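Local coordinates for protein alpha,alpha-trehalose-phosphate synthase (UDP-forming) (Burkholderia xenovorans, PDB 5HXA) that is an enzyme of glycosyltransferase family 20, built on the two-domain GT-B fold, at residues A[35-40]-A[69-74]; A[218-223]-A[227-232]. One frame throughout, in Å; residues are numbered along the deposited sequence.

Interaction 1: residues A[35-40]-A[69-74]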
ATOM      1  N   GLY A  35      13.893  16.994  21.957  1.00 43.24           N
ATOM      2  CA  GLY A  35      13.886  17.754  20.721  1.00 44.71           C
ATOM      3  C   GLY A  35      13.492  19.209  20.878  1.00 41.75           C
ATOM      4  O   GLY A  35      13.964  20.057  20.116  1.00 47.28           O
ATOM      5  N   VAL A  36      12.645  19.528  21.857  1.00 36.36           N
ATOM      6  CA  VAL A  36      12.056  20.861  21.951  1.00 35.82           C
ATOM      7  C   VAL A  36      12.431  21.610  23.222  1.00 38.48           C
ATOM      8  O   VAL A  36      12.375  22.852  23.221  1.00 38.20           O
ATOM      9  CB  VAL A  36      10.515  20.803  21.821  1.00 34.38           C
ATOM     10  CG1 VAL A  36      10.098  20.208  20.490  1.00 33.30           C
ATOM     11  CG2 VAL A  36       9.908  20.034  22.986  1.00 33.36           C
ATOM     12  N   LEU A  37      12.805  20.927  24.306  1.00 35.69           N
ATOM     13  CA  LEU A  37      12.845  21.580  25.614  1.00 36.49           C
ATOM     14  C   LEU A  37      13.868  22.715  25.662  1.00 39.68           C
ATOM     15  O   LEU A  37      13.642  23.735  26.324  1.00 41.34           O
ATOM     16  CB  LEU A  37      13.136  20.552  26.703  1.00 43.00           C
ATOM     17  CG  LEU A  37      13.107  21.117  28.122  1.00 54.43           C
ATOM     18  CD1 LEU A  37      11.705  21.622  28.459  1.00 53.18           C
ATOM     19  CD2 LEU A  37      13.590  20.082  29.137  1.00 57.67           C
ATOM     20  N   ASP A  38      15.003  22.554  24.976  1.00 35.14           N
ATOM     21  CA  ASP A  38      15.997  23.625  24.923  1.00 42.10           C
ATOM     22  C   ASP A  38      15.411  24.903  24.330  1.00 38.84           C
ATOM     23  O   ASP A  38      15.679  26.007  24.820  1.00 42.96           O
ATOM     24  CB  ASP A  38      17.208  23.175  24.108  1.00 51.39           C
ATOM     25  CG  ASP A  38      18.439  22.952  24.963  1.00 67.15           C
ATOM     26  OD1 ASP A  38      18.310  22.380  26.068  1.00 68.37           O
ATOM     27  OD2 ASP A  38      19.538  23.355  24.526  1.00 79.40           O
ATOM     28  N   ALA A  39      14.617  24.776  23.266  1.00 32.98           N
ATOM     29  CA  ALA A  39      14.023  25.956  22.649  1.00 37.42           C
ATOM     30  C   ALA A  39      12.947  26.564  23.543  1.00 38.05           C
ATOM     31  O   ALA A  39      12.823  27.793  23.631  1.00 40.41           O
ATOM     32  CB  ALA A  39      13.458  25.593  21.278  1.00 32.29           C
ATOM     33  N   LEU A  40      12.162  25.721  24.217  1.00 36.93           N
ATOM     34  CA  LEU A  40      11.212  26.223  25.207  1.00 35.19           C
ATOM     35  C   LEU A  40      11.927  27.020  26.285  1.00 36.48           C
ATOM     36  O   LEU A  40      11.474  28.102  26.679  1.00 34.78           O
ATOM     37  CB  LEU A  40      10.439  25.063  25.832  1.00 35.63           C
ATOM     38  CG  LEU A  40       9.468  24.325  24.906  1.00 33.92           C
ATOM     39  CD1 LEU A  40       8.969  23.058  25.597  1.00 34.07           C
ATOM     40  CD2 LEU A  40       8.316  25.246  24.545  1.00 32.78           C
ATOM     41  N   VAL A  69       9.935  27.164  31.665  1.00 48.49           N
ATOM     42  CA  VAL A  69       8.970  26.553  30.761  1.00 48.00           C
ATOM     43  C   VAL A  69       7.625  26.441  31.463  1.00 48.11           C
ATOM     44  O   VAL A  69       7.552  26.041  32.630  1.00 49.33           O
ATOM     45  CB  VAL A  69       9.454  25.170  30.288  1.00 46.81           C
ATOM     46  CG1 VAL A  69       8.514  24.612  29.229  1.00 45.15           C
ATOM     47  CG2 VAL A  69      10.875  25.263  29.767  1.00 50.25           C
ATOM     48  N   THR A  70       6.561  26.786  30.747  1.00 40.42           N
ATOM     49  CA  THR A  70       5.200  26.627  31.234  1.00 43.48           C
ATOM     50  C   THR A  70       4.573  25.407  30.572  1.00 44.75           C
ATOM     51  O   THR A  70       4.602  25.277  29.342  1.00 38.28           O
ATOM     52  CB  THR A  70       4.366  27.875  30.937  1.00 45.79           C
ATOM     53  OG1 THR A  70       4.941  29.003  31.606  1.00 44.27           O
ATOM     54  CG2 THR A  70       2.927  27.690  31.397  1.00 44.84           C
ATOM     55  N   TYR A  71       4.030  24.508  31.385  1.00 41.23           N
ATOM     56  CA  TYR A  71       3.273  23.365  30.895  1.00 38.36           C
ATOM     57  C   TYR A  71       1.789  23.635  31.097  1.00 45.74           C
ATOM     58  O   TYR A  71       1.369  24.028  32.188  1.00 46.51           O
ATOM     59  CB  TYR A  71       3.682  22.081  31.616  1.00 37.81           C
ATOM     60  CG  TYR A  71       5.089  21.634  31.309  1.00 37.96           C
ATOM     61  CD1 TYR A  71       6.180  22.177  31.983  1.00 41.66           C
ATOM     62  CD2 TYR A  71       5.330  20.667  30.345  1.00 40.55           C
ATOM     63  CE1 TYR A  71       7.469  21.765  31.698  1.00 42.48           C
ATOM     64  CE2 TYR A  71       6.609  20.251  30.056  1.00 38.84           C
ATOM     65  CZ  TYR A  71       7.673  20.800  30.729  1.00 44.15           C
ATOM     66  OH  TYR A  71       8.943  20.374  30.430  1.00 53.67           O
ATOM     67  N   ALA A  72       1.003  23.442  30.041  1.00 38.88           N
ATOM     68  CA  ALA A  72      -0.439  23.665  30.082  1.00 42.93           C
ATOM     69  C   ALA A  72      -1.115  22.429  29.507  1.00 47.69           C
ATOM     70  O   ALA A  72      -1.056  22.201  28.296  1.00 42.14           O
ATOM     71  CB  ALA A  72      -0.823  24.919  29.296  1.00 39.23           C
ATOM     72  N   THR A  73      -1.751  21.627  30.366  1.00 48.28           N
ATOM     73  CA  THR A  73      -2.318  20.352  29.940  1.00 48.77           C
ATOM     74  C   THR A  73      -3.789  20.246  30.321  1.00 50.96           C
ATOM     75  O   THR A  73      -4.250  20.869  31.283  1.00 50.40           O
ATOM     76  CB  THR A  73      -1.554  19.166  30.537  1.00 50.03           C
ATOM     77  OG1 THR A  73      -1.564  19.260  31.965  1.00 54.79           O
ATOM     78  CG2 THR A  73      -0.121  19.165  30.047  1.00 47.76           C
ATOM     79  N   VAL A  74      -4.521  19.435  29.551  1.00 45.15           N
ATOM     80  CA  VAL A  74      -5.939  19.181  29.776  1.00 43.39           C
ATOM     81  C   VAL A  74      -6.203  17.686  29.676  1.00 41.77           C
ATOM     82  O   VAL A  74      -5.486  16.943  29.000  1.00 38.55           O
ATOM     83  CB  VAL A  74      -6.851  19.927  28.777  1.00 43.26           C
ATOM     84  CG1 VAL A  74      -6.768  21.422  28.969  1.00 46.92           C
ATOM     85  CG2 VAL A  74      -6.486  19.553  27.364  1.00 39.89           C
TER
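Leu37 and Leu40 of helix 32-43 meet Val69 and Tyr71 of strand 69-76 in the N-terminal Rossmann-like domain of a GT-B fold. The helix is the crossover of a beta-alpha-beta unit that links strands 12-16 and 46-48. Strand 69-76 lies next to strand 46-48, so the helix reaches one strand beyond its own unit. The two short segments run at 122° to each other, and their axes come no closer than 9.6 Å. No hydrogen bond joins them; the contact is made by side chains.

The tighter part is the buried pair Leu40 and Val69, whose side chains cross at about a right angle. Both methyls of Val69 face Leu40. Val69 CG1 lies 3.9 Å from Leu40 CB, and the same CG1 is 4.0 Å from Leu40 CD1. Val69 CG2 also touches Leu40 CB, at 4.0 Å. Trp47 of strand 46-48 and Val14 of strand 12-16 add to the packing around Leu40.

The looser part lies at Leu37 and Tyr71, which are both partly exposed. The CA-CB bond of Leu37 does not point at the strand, but with CG opposite the backbone N (chi1 -176°) the side chain extends and brings CD1 nearer to it. Val69 CG2 touches both leucines: Leu37 CD1 lies 4.0 Å from it. Tyr71 reaches in with the far end of its ring, and its side chain also rests on Trp47, Val19 and Gln66. The meeting with the leucine is apolar on one side only: the phenol oxygen OH of Tyr71 lies 3.6 Å from the methyl CD1 of Leu37.

Interaction 2: residues A[218-223]-A[227-232]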
ATOM      1  N   GLY A 218      10.995  25.793  -1.862  1.00 26.08           N
ATOM      2  CA  GLY A 218      10.120  24.936  -1.078  1.00 26.11           C
ATOM      3  C   GLY A 218       8.728  25.478  -0.807  1.00 24.26           C
ATOM      4  O   GLY A 218       7.962  24.854  -0.057  1.00 20.64           O
ATOM      5  N   MET A 219       8.365  26.600  -1.405  1.00 21.50           N
ATOM      6  CA  MET A 219       7.060  27.197  -1.169  1.00 17.82           C
ATOM      7  C   MET A 219       5.992  26.490  -1.996  1.00 21.80           C
ATOM      8  O   MET A 219       6.262  25.974  -3.084  1.00 23.67           O
ATOM      9  CB  MET A 219       7.093  28.690  -1.508  1.00 20.55           C
ATOM     10  CG  MET A 219       8.057  29.502  -0.642  1.00 29.21           C
ATOM     11  SD  MET A 219       7.664  29.481   1.119  1.00 29.49           S
ATOM     12  CE  MET A 219       6.167  30.463   1.163  1.00 25.13           C
ATOM     13  N   VAL A 220       4.769  26.466  -1.457  1.00 20.35           N
ATOM     14  CA  VAL A 220       3.606  25.858  -2.093  1.00 17.71           C
ATOM     15  C   VAL A 220       2.450  26.844  -1.995  1.00 24.72           C
ATOM     16  O   VAL A 220       2.256  27.476  -0.952  1.00 19.31           O
ATOM     17  CB  VAL A 220       3.225  24.524  -1.418  1.00 20.49           C
ATOM     18  CG1 VAL A 220       1.862  24.033  -1.926  1.00 15.96           C
ATOM     19  CG2 VAL A 220       4.307  23.488  -1.644  1.00 16.94           C
ATOM     20  N   HIS A 221       1.682  26.971  -3.079  1.00 20.72           N
ATOM     21  CA  HIS A 221       0.476  27.794  -3.119  1.00 21.03           C
ATOM     22  C   HIS A 221      -0.709  26.852  -3.254  1.00 24.47           C
ATOM     23  O   HIS A 221      -0.909  26.255  -4.315  1.00 20.33           O
ATOM     24  CB  HIS A 221       0.527  28.771  -4.289  1.00 18.82           C
ATOM     25  CG  HIS A 221      -0.611  29.745  -4.313  1.00 19.85           C
ATOM     26  ND1 HIS A 221      -0.794  30.647  -5.340  1.00 25.88           N
ATOM     27  CD2 HIS A 221      -1.605  29.979  -3.424  1.00 23.71           C
ATOM     28  CE1 HIS A 221      -1.859  31.391  -5.085  1.00 27.54           C
ATOM     29  NE2 HIS A 221      -2.373  31.001  -3.931  1.00 25.28           N
ATOM     30  N   ALA A 222      -1.495  26.712  -2.191  1.00 18.52           N
ATOM     31  CA  ALA A 222      -2.615  25.781  -2.235  1.00 24.67           C
ATOM     32  C   ALA A 222      -3.729  26.279  -1.328  1.00 21.89           C
ATOM     33  O   ALA A 222      -3.460  26.830  -0.258  1.00 20.56           O
ATOM     34  CB  ALA A 222      -2.172  24.372  -1.819  1.00 20.40           C
ATOM     35  N   TYR A 223      -4.975  26.086  -1.767  1.00 17.46           N
ATOM     36  CA  TYR A 223      -6.152  26.456  -0.977  1.00 19.64           C
ATOM     37  C   TYR A 223      -6.084  27.916  -0.532  1.00 23.65           C
ATOM     38  O   TYR A 223      -6.371  28.252   0.625  1.00 20.29           O
ATOM     39  CB  TYR A 223      -6.321  25.526   0.230  1.00 24.64           C
ATOM     40  CG  TYR A 223      -6.199  24.047  -0.100  1.00 24.36           C
ATOM     41  CD1 TYR A 223      -7.285  23.332  -0.592  1.00 21.02           C
ATOM     42  CD2 TYR A 223      -4.999  23.374   0.084  1.00 22.55           C
ATOM     43  CE1 TYR A 223      -7.167  21.970  -0.894  1.00 22.16           C
ATOM     44  CE2 TYR A 223      -4.874  22.020  -0.214  1.00 20.60           C
ATOM     45  CZ  TYR A 223      -5.966  21.327  -0.703  1.00 23.90           C
ATOM     46  OH  TYR A 223      -5.854  19.985  -0.999  1.00 22.77           O
ATOM     47  N   LEU A 227       2.635  28.414   1.821  1.00 18.61           N
ATOM     48  CA  LEU A 227       3.269  27.748   2.954  1.00 18.19           C
ATOM     49  C   LEU A 227       4.591  27.166   2.477  1.00 20.94           C
ATOM     50  O   LEU A 227       4.785  26.920   1.282  1.00 20.90           O
ATOM     51  CB  LEU A 227       2.383  26.639   3.548  1.00 17.88           C
ATOM     52  CG  LEU A 227       1.956  25.476   2.648  1.00 19.02           C
ATOM     53  CD1 LEU A 227       1.727  24.210   3.467  1.00 19.57           C
ATOM     54  CD2 LEU A 227       0.682  25.798   1.842  1.00 20.40           C
ATOM     55  N   LYS A 228       5.499  26.944   3.426  1.00 19.73           N
ATOM     56  CA  LYS A 228       6.766  26.276   3.143  1.00 22.14           C
ATOM     57  C   LYS A 228       6.646  24.810   3.533  1.00 24.97           C
ATOM     58  O   LYS A 228       6.143  24.492   4.616  1.00 21.74           O
ATOM     59  CB  LYS A 228       7.931  26.929   3.895  1.00 24.14           C
ATOM     60  CG  LYS A 228       9.299  26.339   3.513  1.00 27.69           C
ATOM     61  CD  LYS A 228      10.432  27.173   4.057  1.00 42.25           C
ATOM     62  CE  LYS A 228      11.791  26.587   3.691  1.00 44.50           C
ATOM     63  NZ  LYS A 228      12.015  26.575   2.226  1.00 48.01           N
ATOM     64  N   VAL A 229       7.088  23.919   2.649  1.00 20.04           N
ATOM     65  CA  VAL A 229       7.015  22.481   2.885  1.00 16.47           C
ATOM     66  C   VAL A 229       8.420  21.916   2.725  1.00 20.70           C
ATOM     67  O   VAL A 229       9.065  22.137   1.696  1.00 21.88           O
ATOM     68  CB  VAL A 229       6.027  21.792   1.917  1.00 21.81           C
ATOM     69  CG1 VAL A 229       5.834  20.324   2.288  1.00 19.38           C
ATOM     70  CG2 VAL A 229       4.669  22.513   1.929  1.00 20.81           C
ATOM     71  N   GLY A 230       8.908  21.203   3.747  1.00 21.91           N
ATOM     72  CA  GLY A 230      10.272  20.711   3.692  1.00 18.18           C
ATOM     73  C   GLY A 230      10.456  19.376   4.385  1.00 21.45           C
ATOM     74  O   GLY A 230       9.580  18.891   5.105  1.00 19.77           O
ATOM     75  N   ALA A 231      11.622  18.780   4.144  1.00 19.75           N
ATOM     76  CA  ALA A 231      12.079  17.601   4.870  1.00 18.52           C
ATOM     77  C   ALA A 231      13.062  18.038   5.949  1.00 22.22           C
ATOM     78  O   ALA A 231      14.035  18.738   5.659  1.00 19.08           O
ATOM     79  CB  ALA A 231      12.754  16.594   3.930  1.00 20.19           C
ATOM     80  N   TYR A 232      12.817  17.619   7.185  1.00 15.75           N
ATOM     81  CA  TYR A 232      13.729  17.902   8.294  1.00 18.32           C
ATOM     82  C   TYR A 232      13.918  16.600   9.058  1.00 18.58           C
ATOM     83  O   TYR A 232      13.216  16.344  10.045  1.00 21.32           O
ATOM     84  CB  TYR A 232      13.193  18.995   9.218  1.00 16.89           C
ATOM     85  CG  TYR A 232      12.667  20.252   8.549  1.00 19.22           C
ATOM     86  CD1 TYR A 232      11.418  20.270   7.930  1.00 19.80           C
ATOM     87  CD2 TYR A 232      13.399  21.442   8.583  1.00 21.11           C
ATOM     88  CE1 TYR A 232      10.925  21.432   7.329  1.00 20.50           C
ATOM     89  CE2 TYR A 232      12.907  22.612   8.001  1.00 23.50           C
ATOM     90  CZ  TYR A 232      11.667  22.599   7.378  1.00 24.24           C
ATOM     91  OH  TYR A 232      11.179  23.757   6.804  1.00 24.74           O
TER
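A beta hairpin of strands 219-222 and 225-231 carries this contact, near one end of the mixed sheet of the N-terminal Rossmann-like domain. Val220 and Leu227 form an antiparallel hydrogen-bonded pair. Val220 N gives a 2.8 Å bond to Leu227 O, and Leu227 N returns one of 3.0 Å to Val220 O. Met219 and Lys228 are the next pair, which is non-hydrogen-bonded. Beyond it, Val229 N reaches Gly218 O at 3.0 Å. That bond is nearly straight at the hydrogen (170°), but its donor is tilted from the carbonyl plane.

The two faces differ. On one, Val220 CG2 meets Val229 CG2 at 3.7 Å, and the two side chains cross at a slant. Leu227 joins them. Its CG sits between backbone N and carbonyl carbon (chi1 59°), a rotation that helps turn Leu227 CD2 back to within 3.6 Å of Val220 O. Ile191 and Phe193 of strand 190-193 and Arg199 of helix 196-208 pack against this group.

On the other face the Met219 chain bends at chi2 and chi3 and folds over the partner strand. Met219 SD lies 3.8 Å from Lys228 CB, with the two side chains at about a right angle. Met219 CE rests 3.8 Å from Leu227 O. The Lys228 chain is extended up to its last bend, and NZ makes a weak, long ion pair with Asp217. Helix 449-461 touches this lysine through Asp459.

The chemistry implies that backbone bonds set the register of the hairpin, while apolar contacts cover one face and a thioether and an aliphatic lysine chain line the other.

In the fold
Interactions 1 and 2 reach the same mixed sheet, near its two ends. Strand 69-76 is second from one edge and strand 219-222 second from the other. The centres lie 26 Å apart and the nearest atoms about 11 Å apart, so the two do not touch. Both are partly buried. Interaction 1 sets a crossover helix against a sheet strand through side chains, mostly apolar, with no hydrogen bond. Interaction 2 joins neighbouring strands within the sheet by backbone hydrogen bonds, and its buried area is about twice as large. In each, buried valine and leucine give way to partly exposed residues, Leu37 and Tyr71 in interaction 1, Met219 and Lys228 in interaction 2.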